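Long-range contacts in carbohydrate kinase, FGGY (Novosphingobium aromaticivorans, PDB 3H6E), which is probably a sugar kinase of the FGGY family, expected to transfer a phosphate group from ATP to a carbohydrate: residues G205-A210 and D224-A229; T148-A153 and G162-E167. All coordinates share one frame; numbering follows the deposited sequence.

Contact 1: G205-A210 and D224-A229; sequences GDTVGA and DVQVLA
The carbonyl oxygen of Val227 takes the amide of Val208, with Val208 N 2.7 Å from Val227 O, and the CA-H of Thr207 leans on the same oxygen. Two further backbone bonds run beside it. Val227 N reaches Gly209 O at 2.9 Å in an almost straight line (178° at the hydrogen), and Ala229 N reaches Asp206 O at 3.1 Å. Val208 and Gly209 thus both lie opposite Val227, which shifts the register by one residue. Gly209 has backbone angles at which a CB would collide with the preceding carbonyl. The bulge also turns Val208 toward the partner strand, where CG2, beside its own backbone N, rests 3.3 Å from Ala229 N. On the face carrying Gln226 and Ala210, the glutamine chain bends at chi2 (-61°) and brings its amide back over the neighbouring strand, where Gln226 OE1 lies 4.0 Å from Ala210 CB. Leu228 lays its CG against the carbonyls of Gly205 and Asp206, while its side chain also packs on Thr71 and Val73 of strand 71-76. The arrangement is a classic beta bulge in the antiparallel edge strand of the mixed sheet of the N-terminal, actin-like ATPase domain.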
loop_
_atom_site.group_PDB
_atom_site.type_symbol
_atom_site.label_atom_id
_atom_site.label_comp_id
_atom_site.label_asym_id
_atom_site.label_seq_id
_atom_site.Cartn_x
_atom_site.Cartn_y
_atom_site.Cartn_z
ATOM N N GLY A 205 15.650 7.111 -4.016
ATOM C CA GLY A 205 16.747 6.529 -4.764
ATOM C C GLY A 205 18.109 7.113 -4.435
ATOM O O GLY A 205 19.135 6.590 -4.877
ATOM N N ASP A 206 18.121 8.202 -3.670
ATOM C CA ASP A 206 19.367 8.831 -3.249
ATOM C C ASP A 206 20.170 7.875 -2.396
ATOM O O ASP A 206 19.617 6.960 -1.795
ATOM C CB ASP A 206 19.097 10.105 -2.448
ATOM C CG ASP A 206 18.662 11.257 -3.321
ATOM O OD1 ASP A 206 18.934 11.206 -4.539
ATOM O OD2 ASP A 206 18.047 12.210 -2.792
ATOM N N THR A 207 21.478 8.094 -2.343
ATOM C CA THR A 207 22.346 7.301 -1.487
ATOM C C THR A 207 22.409 7.933 -0.106
ATOM O O THR A 207 22.804 9.092 0.037
ATOM C CB THR A 207 23.774 7.209 -2.050
ATOM O OG1 THR A 207 23.739 6.646 -3.369
ATOM C CG2 THR A 207 24.636 6.340 -1.155
ATOM N N VAL A 208 22.003 7.180 0.909
ATOM C CA VAL A 208 22.098 7.655 2.281
ATOM C C VAL A 208 23.563 7.693 2.693
ATOM O O VAL A 208 24.006 8.615 3.378
ATOM C CB VAL A 208 21.310 6.758 3.253
ATOM C CG1 VAL A 208 21.409 7.301 4.673
ATOM C CG2 VAL A 208 19.862 6.665 2.821
ATOM N N GLY A 209 24.315 6.687 2.262
ATOM C CA GLY A 209 25.739 6.640 2.537
ATOM C C GLY A 209 26.306 5.240 2.446
ATOM O O GLY A 209 25.600 4.291 2.107
ATOM N N ALA A 210 27.594 5.113 2.749
ATOM C CA ALA A 210 28.257 3.819 2.742
ATOM C C ALA A 210 27.900 3.030 3.995
ATOM O O ALA A 210 27.526 3.601 5.016
ATOM C CB ALA A 210 29.757 3.993 2.634
ATOM N N ASP A 224 32.227 -0.475 0.968
ATOM C CA ASP A 224 31.826 0.339 -0.173
ATOM C C ASP A 224 30.339 0.210 -0.495
ATOM O O ASP A 224 29.806 0.981 -1.297
ATOM C CB ASP A 224 32.655 -0.030 -1.405
ATOM C CG ASP A 224 34.058 0.543 -1.354
ATOM O OD1 ASP A 224 34.190 1.767 -1.120
ATOM O OD2 ASP A 224 35.026 -0.227 -1.553
ATOM N N VAL A 225 29.678 -0.765 0.121
ATOM C CA VAL A 225 28.252 -0.966 -0.094
ATOM C C VAL A 225 27.510 0.338 0.155
ATOM O O VAL A 225 27.760 1.023 1.149
ATOM C CB VAL A 225 27.676 -2.061 0.826
ATOM C CG1 VAL A 225 26.160 -2.137 0.683
ATOM C CG2 VAL A 225 28.309 -3.403 0.516
ATOM N N GLN A 226 26.605 0.682 -0.756
ATOM C CA GLN A 226 25.833 1.912 -0.633
ATOM C C GLN A 226 24.391 1.640 -0.218
ATOM O O GLN A 226 23.720 0.780 -0.785
ATOM C CB GLN A 226 25.869 2.707 -1.940
ATOM C CG GLN A 226 27.263 3.162 -2.354
ATOM C CD GLN A 226 27.909 4.093 -1.337
ATOM O OE1 GLN A 226 29.133 4.209 -1.275
ATOM N NE2 GLN A 226 27.087 4.756 -0.533
ATOM N N VAL A 227 23.920 2.376 0.782
ATOM C CA VAL A 227 22.539 2.249 1.222
ATOM C C VAL A 227 21.698 3.370 0.624
ATOM O O VAL A 227 22.116 4.526 0.602
ATOM C CB VAL A 227 22.428 2.293 2.748
ATOM C CG1 VAL A 227 21.001 2.009 3.172
ATOM C CG2 VAL A 227 23.387 1.293 3.378
ATOM N N LEU A 228 20.515 3.019 0.128
ATOM C CA LEU A 228 19.601 4.008 -0.429
ATOM C C LEU A 228 18.581 4.440 0.615
ATOM O O LEU A 228 18.381 3.750 1.614
ATOM C CB LEU A 228 18.895 3.453 -1.666
ATOM C CG LEU A 228 19.576 3.733 -3.010
ATOM C CD1 LEU A 228 21.087 3.825 -2.860
ATOM C CD2 LEU A 228 19.183 2.684 -4.048
ATOM N N ALA A 229 17.948 5.585 0.387
ATOM C CA ALA A 229 16.929 6.085 1.301
ATOM C C ALA A 229 15.853 5.029 1.518
ATOM O O ALA A 229 15.491 4.719 2.651
ATOM C CB ALA A 229 16.319 7.366 0.768
#

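Contact 2: T148-A153 and G162-E167; sequences TLLPWA and GRAVSE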
loop_
_atom_site.group_PDB
_atom_site.type_symbol
_atom_site.label_atom_id
_atom_site.label_comp_id
_atom_site.label_asym_id
_atom_site.label_seq_id
_atom_site.Cartn_x
_atom_site.Cartn_y
_atom_site.Cartn_z
ATOM N N THR A 148 15.165 13.041 17.084
ATOM C CA THR A 148 15.124 13.128 15.639
ATOM C C THR A 148 14.074 12.139 15.168
ATOM O O THR A 148 14.070 10.985 15.590
ATOM C CB THR A 148 16.476 12.769 15.016
ATOM O OG1 THR A 148 17.430 13.785 15.346
ATOM C CG2 THR A 148 16.354 12.655 13.493
ATOM N N LEU A 149 13.164 12.595 14.318
ATOM C CA LEU A 149 12.108 11.727 13.820
ATOM C C LEU A 149 12.446 11.222 12.427
ATOM O O LEU A 149 13.140 11.894 11.663
ATOM C CB LEU A 149 10.758 12.442 13.844
ATOM C CG LEU A 149 10.216 12.627 15.262
ATOM C CD1 LEU A 149 8.901 13.390 15.262
ATOM C CD2 LEU A 149 10.060 11.272 15.939
ATOM N N LEU A 150 11.945 10.038 12.102
ATOM C CA LEU A 150 12.448 9.308 10.955
ATOM C C LEU A 150 11.545 8.113 10.654
ATOM O O LEU A 150 11.339 7.251 11.511
ATOM C CB LEU A 150 13.873 8.852 11.271
ATOM C CG LEU A 150 14.776 8.275 10.189
ATOM C CD1 LEU A 150 16.225 8.324 10.627
ATOM C CD2 LEU A 150 14.371 6.868 9.930
ATOM N N PRO A 151 10.997 8.060 9.431
ATOM C CA PRO A 151 10.066 6.989 9.059
ATOM C C PRO A 151 10.670 5.598 9.243
ATOM O O PRO A 151 11.888 5.450 9.267
ATOM C CB PRO A 151 9.798 7.260 7.573
ATOM C CG PRO A 151 10.079 8.712 7.396
ATOM C CD PRO A 151 11.215 9.009 8.326
ATOM N N TRP A 152 9.806 4.595 9.364
ATOM C CA TRP A 152 10.208 3.211 9.606
ATOM C C TRP A 152 11.193 2.688 8.560
ATOM O O TRP A 152 12.235 2.128 8.900
ATOM C CB TRP A 152 8.954 2.338 9.663
ATOM C CG TRP A 152 9.175 0.858 9.812
ATOM C CD1 TRP A 152 8.734 -0.121 8.969
ATOM C CD2 TRP A 152 9.856 0.188 10.882
ATOM N NE1 TRP A 152 9.102 -1.355 9.443
ATOM C CE2 TRP A 152 9.792 -1.194 10.615
ATOM C CE3 TRP A 152 10.514 0.622 12.034
ATOM C CZ2 TRP A 152 10.368 -2.143 11.455
ATOM C CZ3 TRP A 152 11.085 -0.323 12.866
ATOM C CH2 TRP A 152 11.008 -1.688 12.573
ATOM N N ALA A 153 10.869 2.881 7.287
ATOM C CA ALA A 153 11.730 2.422 6.205
ATOM C C ALA A 153 13.127 3.036 6.301
ATOM O O ALA A 153 14.136 2.339 6.167
ATOM C CB ALA A 153 11.097 2.743 4.860
ATOM N N GLY A 162 24.286 5.095 9.844
ATOM C CA GLY A 162 24.532 6.142 10.818
ATOM C C GLY A 162 23.909 7.478 10.450
ATOM O O GLY A 162 23.794 8.367 11.289
ATOM N N ARG A 163 23.509 7.628 9.193
ATOM C CA ARG A 163 22.872 8.864 8.758
ATOM C C ARG A 163 21.354 8.764 8.797
ATOM O O ARG A 163 20.759 7.870 8.191
ATOM C CB ARG A 163 23.338 9.276 7.358
ATOM C CG ARG A 163 22.728 10.593 6.888
ATOM C CD ARG A 163 23.624 11.315 5.894
ATOM N NE ARG A 163 23.252 11.053 4.508
ATOM C CZ ARG A 163 22.567 11.901 3.743
ATOM N NH1 ARG A 163 22.172 13.073 4.227
ATOM N NH2 ARG A 163 22.277 11.579 2.490
ATOM N N ALA A 164 20.739 9.692 9.518
ATOM C CA ALA A 164 19.292 9.792 9.580
ATOM C C ALA A 164 18.763 10.610 8.407
ATOM O O ALA A 164 19.297 11.675 8.083
ATOM C CB ALA A 164 18.861 10.421 10.897
ATOM N N VAL A 165 17.701 10.109 7.787
ATOM C CA VAL A 165 17.070 10.777 6.658
ATOM C C VAL A 165 15.577 10.456 6.639
ATOM O O VAL A 165 15.140 9.487 7.255
ATOM C CB VAL A 165 17.736 10.352 5.327
ATOM C CG1 VAL A 165 16.763 10.458 4.167
ATOM C CG2 VAL A 165 18.993 11.180 5.065
ATOM N N SER A 166 14.791 11.284 5.962
ATOM C CA SER A 166 13.382 10.973 5.747
ATOM C C SER A 166 13.103 10.787 4.262
ATOM O O SER A 166 13.864 11.253 3.417
ATOM C CB SER A 166 12.487 12.075 6.319
ATOM O OG SER A 166 12.573 12.115 7.732
ATOM N N GLU A 167 12.011 10.099 3.949
ATOM C CA GLU A 167 11.597 9.924 2.560
ATOM C C GLU A 167 10.106 10.235 2.414
ATOM O O GLU A 167 9.313 9.963 3.317
ATOM C CB GLU A 167 11.933 8.513 2.066
ATOM C CG GLU A 167 11.936 8.367 0.554
ATOM C CD GLU A 167 10.540 8.196 -0.013
ATOM O OE1 GLU A 167 9.675 7.647 0.703
ATOM O OE2 GLU A 167 10.308 8.609 -1.170
#
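Leu150 reaches from strand 148-151 to Ala164 and Val165 with its side chain extended. From CB, which starts off across the direction of the other segment, the chain runs to CG, placed anti to the backbone N (chi1 -169°), and this branch point lies 3.2 Å from Val165 O. CD1 then carries on to the methyl of Ala164, with Leu150 CD1 and Ala164 CB 3.4 Å apart, and also touches Ala164 CA. CD2 remains near the Val165 carbonyl, 3.8 Å from that oxygen, so the two methyls diverge on one side of the backbone. The same side chain packs on Tyr155 of helix 152-159. Thr148 CG2 lies 4.2 Å from Ala164 CB. An alanine in place of Leu150 would probably leave the Ala164 methyl without its main apolar partner here and open a gap beside the Val165 carbonyl.

No hydrogen bond joins the two segments. Strand 148-151 is the edge of a small antiparallel sheet, bonded through Thr148 and Leu150 to Leu84 and Ala82, and the chain then forms helix 152-159 before returning as 162-167: a strand, a helix and a short return within the N-terminal domain of the FGGY fold. The weakly bonded strand about 166-167 runs parallel to 201-202 in a separate two-stranded sheet.

Further along, the ring of Pro151 points at this returning chain. Its CD lies 3.4 Å from Ser166 OG, a van der Waals approach of a methylene to a hydroxyl whose hydrogen bond is to Ala199 O. Pro151 CG comes within 4.2 Å of Glu167 N. Glu167 is the N-cap of helix 168-171: its side chain caps a backbone N just beyond the segment, and OE1 also bonds Thr169 OG1.

How the contacts relate
Contact 2 is the more buried of the two, whereas contact 1 lies at the margin of the large mixed sheet, with Thr207 and Ala210 exposed. Their chemistry differs as well: backbone hydrogen bonds hold strands 207-210 and 226-232 together, while 148-153 and 162-167 meet without one, through aliphatic groups that pack on each other and against a carbonyl and a hydroxyl, and find backbone partners in other parts of the chain. Helix 152-159 serves both, receiving Val208 and Val227 from contact 1 on Ala157, and Leu150 and Ala164 from contact 2 on Tyr155 and Trp158. Directly, Arg163 NE probably donates to Val208 O at 2.8 Å, linking the loop of contact 2 to the bulge of contact 1.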